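Local coordinates for protein probable TonB-dependent siderophore receptor PirA (Acinetobacter baumannii, PDB 5FR8) that probably binds iron-chelating siderophores at the cell surface and carries them across the outer membrane in the first step of TonB-dependent iron uptake, at residues N353-I358 with V367-T372; I412-I417 with G432-D437. All blocks are in the same frame, centred on the assembly; numbering follows the deposited sequence.

Contact 1: residues N353-I358 with V367-T372; sequences NGEANI and VLTVGT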
ATOM      1  N   ASN A 353      14.909  -2.597 -16.695  1.00 66.27           N
ATOM      2  CA  ASN A 353      15.910  -2.115 -15.780  1.00 65.38           C
ATOM      3  C   ASN A 353      17.284  -2.735 -16.036  1.00 66.46           C
ATOM      4  O   ASN A 353      17.434  -3.956 -16.085  1.00 66.03           O
ATOM      5  CB  ASN A 353      15.453  -2.397 -14.361  1.00 65.36           C
ATOM      6  CG  ASN A 353      15.940  -1.348 -13.396  1.00 77.95           C
ATOM      7  OD1 ASN A 353      15.141  -0.526 -12.920  1.00 71.35           O
ATOM      8  ND2 ASN A 353      17.270  -1.331 -13.124  1.00 79.75           N
ATOM      9  N   GLY A 354      18.295  -1.892 -16.196  1.00 65.14           N
ATOM     10  CA  GLY A 354      19.671  -2.378 -16.327  1.00 63.10           C
ATOM     11  C   GLY A 354      20.541  -1.798 -15.232  1.00 59.59           C
ATOM     12  O   GLY A 354      20.345  -0.655 -14.839  1.00 59.33           O
ATOM     13  N   GLU A 355      21.518  -2.547 -14.747  1.00 58.20           N
ATOM     14  CA  GLU A 355      22.274  -2.077 -13.593  1.00 61.41           C
ATOM     15  C   GLU A 355      23.584  -2.776 -13.399  1.00 62.68           C
ATOM     16  O   GLU A 355      23.644  -3.986 -13.495  1.00 67.13           O
ATOM     17  CB  GLU A 355      21.427  -2.311 -12.353  1.00 63.66           C
ATOM     18  CG  GLU A 355      22.198  -2.710 -11.115  1.00 65.16           C
ATOM     19  CD  GLU A 355      21.420  -2.427  -9.839  1.00 65.98           C
ATOM     20  OE1 GLU A 355      20.229  -2.034  -9.924  1.00 68.23           O
ATOM     21  OE2 GLU A 355      22.006  -2.588  -8.749  1.00 60.52           O
ATOM     22  N   ALA A 356      24.625  -2.026 -13.078  1.00 65.18           N
ATOM     23  CA  ALA A 356      25.942  -2.613 -12.777  1.00 68.75           C
ATOM     24  C   ALA A 356      26.588  -2.151 -11.427  1.00 71.49           C
ATOM     25  O   ALA A 356      26.486  -0.981 -11.046  1.00 70.99           O
ATOM     26  CB  ALA A 356      26.882  -2.300 -13.904  1.00 70.65           C
ATOM     27  N   ASN A 357      27.250  -3.090 -10.741  1.00 73.50           N
ATOM     28  CA  ASN A 357      27.967  -2.868  -9.474  1.00 73.73           C
ATOM     29  C   ASN A 357      29.461  -3.107  -9.622  1.00 79.68           C
ATOM     30  O   ASN A 357      29.872  -4.237  -9.866  1.00 84.20           O
ATOM     31  CB  ASN A 357      27.458  -3.863  -8.435  1.00 73.58           C
ATOM     32  CG  ASN A 357      25.930  -3.999  -8.440  1.00 74.35           C
ATOM     33  OD1 ASN A 357      25.413  -5.110  -8.375  1.00 74.12           O
ATOM     34  ND2 ASN A 357      25.205  -2.877  -8.509  1.00 71.93           N
ATOM     35  N   ILE A 358      30.285  -2.071  -9.467  1.00 83.00           N
ATOM     36  CA  ILE A 358      31.744  -2.227  -9.610  1.00 85.29           C
ATOM     37  C   ILE A 358      32.548  -1.861  -8.349  1.00 86.76           C
ATOM     38  O   ILE A 358      32.567  -0.699  -7.954  1.00 89.49           O
ATOM     39  CB  ILE A 358      32.295  -1.351 -10.760  1.00 88.68           C
ATOM     40  CG1 ILE A 358      31.390  -1.416 -11.998  1.00 86.43           C
ATOM     41  CG2 ILE A 358      33.712  -1.781 -11.127  1.00 87.66           C
ATOM     42  CD1 ILE A 358      30.284  -0.393 -12.007  1.00 84.98           C
ATOM     43  N   VAL A 367      32.136   0.962  -3.840  1.00 77.51           N
ATOM     44  CA  VAL A 367      31.360   0.106  -4.702  1.00 75.31           C
ATOM     45  C   VAL A 367      30.412   1.018  -5.472  1.00 76.82           C
ATOM     46  O   VAL A 367      29.428   1.523  -4.917  1.00 79.61           O
ATOM     47  CB  VAL A 367      30.596  -0.971  -3.906  1.00 73.29           C
ATOM     48  CG1 VAL A 367      29.760  -1.842  -4.852  1.00 73.68           C
ATOM     49  CG2 VAL A 367      31.566  -1.831  -3.116  1.00 73.11           C
ATOM     50  N   LEU A 368      30.728   1.255  -6.744  1.00 76.56           N
ATOM     51  CA  LEU A 368      29.908   2.121  -7.577  1.00 74.97           C
ATOM     52  C   LEU A 368      28.777   1.345  -8.208  1.00 75.19           C
ATOM     53  O   LEU A 368      29.014   0.422  -8.985  1.00 81.37           O
ATOM     54  CB  LEU A 368      30.754   2.752  -8.667  1.00 75.67           C
ATOM     55  CG  LEU A 368      30.020   3.755  -9.542  1.00 76.64           C
ATOM     56  CD1 LEU A 368      29.830   5.068  -8.798  1.00 76.90           C
ATOM     57  CD2 LEU A 368      30.767   3.983 -10.853  1.00 78.90           C
ATOM     58  N   THR A 369      27.543   1.716  -7.872  1.00 74.45           N
ATOM     59  CA  THR A 369      26.367   1.253  -8.617  1.00 72.52           C
ATOM     60  C   THR A 369      25.968   2.287  -9.687  1.00 73.12           C
ATOM     61  O   THR A 369      25.952   3.488  -9.425  1.00 75.98           O
ATOM     62  CB  THR A 369      25.180   0.970  -7.678  1.00 69.03           C
ATOM     63  OG1 THR A 369      25.459  -0.207  -6.911  1.00 72.96           O
ATOM     64  CG2 THR A 369      23.916   0.741  -8.457  1.00 66.93           C
ATOM     65  N   VAL A 370      25.669   1.823 -10.900  1.00 71.60           N
ATOM     66  CA  VAL A 370      25.144   2.711 -11.933  1.00 70.47           C
ATOM     67  C   VAL A 370      24.015   2.007 -12.680  1.00 67.72           C
ATOM     68  O   VAL A 370      24.135   0.830 -13.004  1.00 67.09           O
ATOM     69  CB  VAL A 370      26.256   3.156 -12.880  1.00 73.59           C
ATOM     70  CG1 VAL A 370      26.991   1.941 -13.416  1.00 74.75           C
ATOM     71  CG2 VAL A 370      25.681   4.013 -13.994  1.00 73.90           C
ATOM     72  N   GLY A 371      22.909   2.709 -12.925  1.00 68.36           N
ATOM     73  CA  GLY A 371      21.688   2.047 -13.404  1.00 71.11           C
ATOM     74  C   GLY A 371      20.769   2.834 -14.329  1.00 74.06           C
ATOM     75  O   GLY A 371      20.786   4.066 -14.329  1.00 78.60           O
ATOM     76  N   THR A 372      19.968   2.105 -15.115  1.00 70.33           N
ATOM     77  CA  THR A 372      18.951   2.691 -15.980  1.00 67.76           C
ATOM     78  C   THR A 372      17.633   2.022 -15.735  1.00 65.91           C
ATOM     79  O   THR A 372      17.586   0.826 -15.437  1.00 68.10           O
ATOM     80  CB  THR A 372      19.256   2.464 -17.467  1.00 69.33           C
ATOM     81  OG1 THR A 372      20.467   3.130 -17.810  1.00 68.17           O
ATOM     82  CG2 THR A 372      18.129   3.017 -18.341  1.00 71.26           C
TER

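Contact 2: residues I412-I417 with G432-D437; sequences IASAYI and GLRFDD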
ATOM      1  N   ILE A 412       8.284   6.946 -17.895  1.00 57.72           N
ATOM      2  CA  ILE A 412       9.331   7.441 -17.024  1.00 55.89           C
ATOM      3  C   ILE A 412      10.628   6.833 -17.464  1.00 55.28           C
ATOM      4  O   ILE A 412      10.736   5.612 -17.540  1.00 54.89           O
ATOM      5  CB  ILE A 412       9.137   7.043 -15.552  1.00 56.06           C
ATOM      6  CG1 ILE A 412       7.825   7.617 -14.998  1.00 56.96           C
ATOM      7  CG2 ILE A 412      10.312   7.562 -14.728  1.00 59.57           C
ATOM      8  CD1 ILE A 412       7.570   7.312 -13.541  1.00 53.89           C
ATOM      9  N   ALA A 413      11.596   7.688 -17.763  1.00 55.03           N
ATOM     10  CA  ALA A 413      12.931   7.244 -18.038  1.00 58.21           C
ATOM     11  C   ALA A 413      13.842   7.756 -16.933  1.00 61.70           C
ATOM     12  O   ALA A 413      13.768   8.932 -16.554  1.00 63.09           O
ATOM     13  CB  ALA A 413      13.382   7.766 -19.376  1.00 59.69           C
ATOM     14  N   SER A 414      14.686   6.865 -16.409  1.00 61.94           N
ATOM     15  CA  SER A 414      15.463   7.152 -15.206  1.00 62.30           C
ATOM     16  C   SER A 414      16.877   6.632 -15.329  1.00 62.11           C
ATOM     17  O   SER A 414      17.119   5.619 -15.957  1.00 65.97           O
ATOM     18  CB  SER A 414      14.808   6.487 -13.990  1.00 64.78           C
ATOM     19  OG  SER A 414      13.398   6.663 -13.997  1.00 71.63           O
ATOM     20  N   ALA A 415      17.811   7.334 -14.711  1.00 64.65           N
ATOM     21  CA  ALA A 415      19.175   6.832 -14.505  1.00 64.83           C
ATOM     22  C   ALA A 415      19.676   7.270 -13.118  1.00 64.63           C
ATOM     23  O   ALA A 415      19.236   8.300 -12.579  1.00 62.38           O
ATOM     24  CB  ALA A 415      20.111   7.357 -15.576  1.00 65.23           C
ATOM     25  N   TYR A 416      20.589   6.495 -12.543  1.00 62.82           N
ATOM     26  CA  TYR A 416      21.087   6.801 -11.208  1.00 61.38           C
ATOM     27  C   TYR A 416      22.520   6.324 -11.007  1.00 63.72           C
ATOM     28  O   TYR A 416      23.003   5.423 -11.700  1.00 62.43           O
ATOM     29  CB  TYR A 416      20.173   6.190 -10.163  1.00 57.50           C
ATOM     30  CG  TYR A 416      19.957   4.694 -10.317  1.00 57.50           C
ATOM     31  CD1 TYR A 416      18.966   4.178 -11.168  1.00 58.51           C
ATOM     32  CD2 TYR A 416      20.716   3.799  -9.591  1.00 57.69           C
ATOM     33  CE1 TYR A 416      18.764   2.818 -11.288  1.00 56.90           C
ATOM     34  CE2 TYR A 416      20.532   2.444  -9.714  1.00 58.87           C
ATOM     35  CZ  TYR A 416      19.552   1.962 -10.555  1.00 58.74           C
ATOM     36  OH  TYR A 416      19.386   0.606 -10.656  1.00 62.03           O
ATOM     37  N   ILE A 417      23.194   6.950 -10.052  1.00 66.79           N
ATOM     38  CA  ILE A 417      24.553   6.554  -9.684  1.00 70.39           C
ATOM     39  C   ILE A 417      24.670   6.535  -8.163  1.00 67.27           C
ATOM     40  O   ILE A 417      24.028   7.325  -7.469  1.00 66.02           O
ATOM     41  CB  ILE A 417      25.606   7.483 -10.295  1.00 71.12           C
ATOM     42  CG1 ILE A 417      27.002   7.026  -9.894  1.00 76.30           C
ATOM     43  CG2 ILE A 417      25.383   8.909  -9.832  1.00 72.00           C
ATOM     44  CD1 ILE A 417      28.109   7.568 -10.787  1.00 79.67           C
ATOM     45  N   GLY A 432      24.117   8.779  -3.226  1.00 65.72           N
ATOM     46  CA  GLY A 432      23.354   8.480  -4.430  1.00 64.48           C
ATOM     47  C   GLY A 432      22.678   9.684  -5.063  1.00 64.25           C
ATOM     48  O   GLY A 432      22.364  10.656  -4.400  1.00 62.00           O
ATOM     49  N   LEU A 433      22.469   9.600  -6.372  1.00 66.59           N
ATOM     50  CA  LEU A 433      21.727  10.609  -7.115  1.00 67.22           C
ATOM     51  C   LEU A 433      20.844   9.899  -8.136  1.00 67.10           C
ATOM     52  O   LEU A 433      21.278   8.966  -8.813  1.00 68.98           O
ATOM     53  CB  LEU A 433      22.686  11.561  -7.823  1.00 69.60           C
ATOM     54  CG  LEU A 433      22.070  12.720  -8.609  1.00 70.12           C
ATOM     55  CD1 LEU A 433      21.144  13.567  -7.748  1.00 70.62           C
ATOM     56  CD2 LEU A 433      23.172  13.585  -9.184  1.00 71.30           C
ATOM     57  N   ARG A 434      19.593  10.321  -8.225  1.00 65.15           N
ATOM     58  CA  ARG A 434      18.662   9.705  -9.146  1.00 65.34           C
ATOM     59  C   ARG A 434      18.013  10.782 -10.016  1.00 69.50           C
ATOM     60  O   ARG A 434      17.528  11.794  -9.517  1.00 77.86           O
ATOM     61  CB  ARG A 434      17.590   8.908  -8.405  1.00 60.49           C
ATOM     62  CG  ARG A 434      16.909   7.879  -9.289  1.00 60.75           C
ATOM     63  CD  ARG A 434      15.482   7.588  -8.869  1.00 62.92           C
ATOM     64  NE  ARG A 434      14.739   6.895  -9.921  1.00 62.06           N
ATOM     65  CZ  ARG A 434      14.591   5.582  -9.992  1.00 62.70           C
ATOM     66  NH1 ARG A 434      15.133   4.787  -9.072  1.00 63.40           N
ATOM     67  NH2 ARG A 434      13.897   5.065 -10.992  1.00 63.66           N
ATOM     68  N   PHE A 435      18.033  10.554 -11.324  1.00 68.65           N
ATOM     69  CA  PHE A 435      17.391  11.425 -12.288  1.00 66.13           C
ATOM     70  C   PHE A 435      16.159  10.740 -12.810  1.00 63.91           C
ATOM     71  O   PHE A 435      16.217   9.562 -13.169  1.00 62.89           O
ATOM     72  CB  PHE A 435      18.338  11.657 -13.456  1.00 67.90           C
ATOM     73  CG  PHE A 435      17.745  12.458 -14.570  1.00 65.86           C
ATOM     74  CD1 PHE A 435      17.660  13.836 -14.472  1.00 64.52           C
ATOM     75  CD2 PHE A 435      17.295  11.835 -15.723  1.00 64.95           C
ATOM     76  CE1 PHE A 435      17.119  14.575 -15.498  1.00 64.84           C
ATOM     77  CE2 PHE A 435      16.766  12.569 -16.763  1.00 64.24           C
ATOM     78  CZ  PHE A 435      16.678  13.944 -16.646  1.00 65.69           C
ATOM     79  N   ASP A 436      15.051  11.468 -12.855  1.00 63.38           N
ATOM     80  CA  ASP A 436      13.777  10.909 -13.344  1.00 66.61           C
ATOM     81  C   ASP A 436      13.126  11.857 -14.344  1.00 69.15           C
ATOM     82  O   ASP A 436      13.066  13.056 -14.098  1.00 77.20           O
ATOM     83  CB  ASP A 436      12.809  10.662 -12.188  1.00 63.78           C
ATOM     84  CG  ASP A 436      13.323   9.629 -11.211  1.00 66.05           C
ATOM     85  OD1 ASP A 436      13.186   8.409 -11.535  1.00 59.86           O
ATOM     86  OD2 ASP A 436      13.867  10.052 -10.139  1.00 68.97           O
ATOM     87  N   ASP A 437      12.666  11.326 -15.474  1.00 65.32           N
ATOM     88  CA  ASP A 437      12.033  12.148 -16.485  1.00 65.34           C
ATOM     89  C   ASP A 437      10.728  11.496 -16.874  1.00 63.74           C
ATOM     90  O   ASP A 437      10.714  10.418 -17.457  1.00 62.72           O
ATOM     91  CB  ASP A 437      12.931  12.296 -17.706  1.00 67.87           C
ATOM     92  CG  ASP A 437      12.426  13.342 -18.707  1.00 68.76           C
ATOM     93  OD1 ASP A 437      11.632  14.226 -18.356  1.00 70.09           O
ATOM     94  OD2 ASP A 437      12.860  13.290 -19.869  1.00 70.41           O
TER

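Contact 1: residues N353-I358 with V367-T372
Gly354, Ala356 and Ile358 pair with Thr372, Val370 and Leu368 through two backbone hydrogen bonds each, the two strand segments running antiparallel at 169° with their axes 4.6 Å apart at the closest. In the middle pair Ala356 N reaches Val370 O at 2.9 Å. Between these pairs lie the non-hydrogen-bonded positions Glu355 with Gly371 and Asn357 with Thr369, where CA-H groups meet carbonyls, as Thr369 CA does Ala356 O.

On the face bearing Glu355, Asn357 and Thr369, three polar side chains interlock. Asn357 and Thr369 lie side by side and point the same way, joined by a weak hydrogen bond from Asn357 ND2 to Thr369 OG1 at 3.1 Å. Thr369 has OG1 beside its backbone N and CG2 anti to that N (chi1 -71°), which brings the hydroxyl to the amide while CG2 touches Glu355 OE2 at 3.8 Å. The same amide nitrogen gives a straighter bond of 3.2 Å to Glu355 OE2, which accepts in the amide plane through its anti lone pair. ND2 thus serves two acceptors, the carboxylate firmly and the hydroxyl weakly.

The segments belong to one beta hairpin, 343-361 with 365-380, in the wall of the transmembrane barrel of TonB-dependent receptors. This polar face probably looks into the lumen; Thr30 touches Asn357 and Thr369 there. The reverse face is largely apolar, with Thr372 at one end, which is consistent with a lipid-facing surface: Val370 CG1 lies 4.3 Å from Ala356 CB and also meets Ile358 CD1, while that same CD1 comes up against Leu368 O.

Contact 2: residues I412-I417 with G432-D437
Ser414, Arg434 and Asp436 form a polar cluster on one face of an antiparallel strand pair, the hairpin of strands 407-422 and 427-438 in the wall of the receptor's beta-barrel. The segments run at 167° to each other, and paired backbone bonds join Ala413 with Asp437, Ala415 with Phe435 and Ile417 with Leu433. Of these, Phe435 N to Ala415 O measures 2.8 Å.

In the cluster, Asp436 OD1 is gripped from both strands. Across the contact, Ser414 OG donates to it at 3.0 Å, arriving on the anti side and somewhat out of the carboxylate plane. Along its own strand, Arg434 NE reaches the syn lone pair of OD1 in a 2.7 Å salt bridge lying close to the guanidinium plane. Arg434 gets there because its chain is extended from CG to NE, with CG anti to the backbone N (chi1 -160°). NH2 then stands 3.4 Å from Ser414 CB, and Ser414 OG sits at the edge of the guanidinium, near its plane.

Next to the cluster, Tyr416 packs its CB on Arg434 CG at 3.8 Å; its CG lies between the backbone N and the carbonyl carbon (chi1 55°), and the ring has Arg434 NH1 obliquely beside it. The reverse face holds Ala413, Ala415, Ile417, Leu433, Phe435 and Asp437; its one apolar side-chain contact across the strands is Ile417 CG2 with Leu433 CB at 4.3 Å.

Arg434 also forms a salt bridge through NH2 with Glu373, so two carboxylates probably stabilise its charge, and NH1 makes a weak bond to the carbonyl of Arg145 in the plug. Strand 365-380 flanks segment 412-417, its backbone hydrogen-bonded to Ser414 at Glu373; strand 442-454 flanks segment 432-437, where the Phe435 ring meets that of Trp445.

Contacts 1 and 2 follow one another along the chain, contact 1 closing before contact 2 opens, and their centres lie 12 Å apart. Their strands, 343-361, 365-380, 407-422 and 427-438, are successive antiparallel neighbours in the barrel wall. The seam between the two hairpins joins 365-380 to 407-422: Gly371 N probably bonds to Tyr416 O at 3.0 Å, and Leu368 CD1 packs on Ile417 CG1. Tyr416 OH spans further, making a weak hydrogen bond to Glu355 OE1 past Gly371. The polar clusters of Glu355, Asn357 and Thr369 and of Ser414, Arg434 and Asp436 probably lie on the same inner face, reaching towards Thr30 and plug residue Arg145, in keeping with a plugged transport barrel.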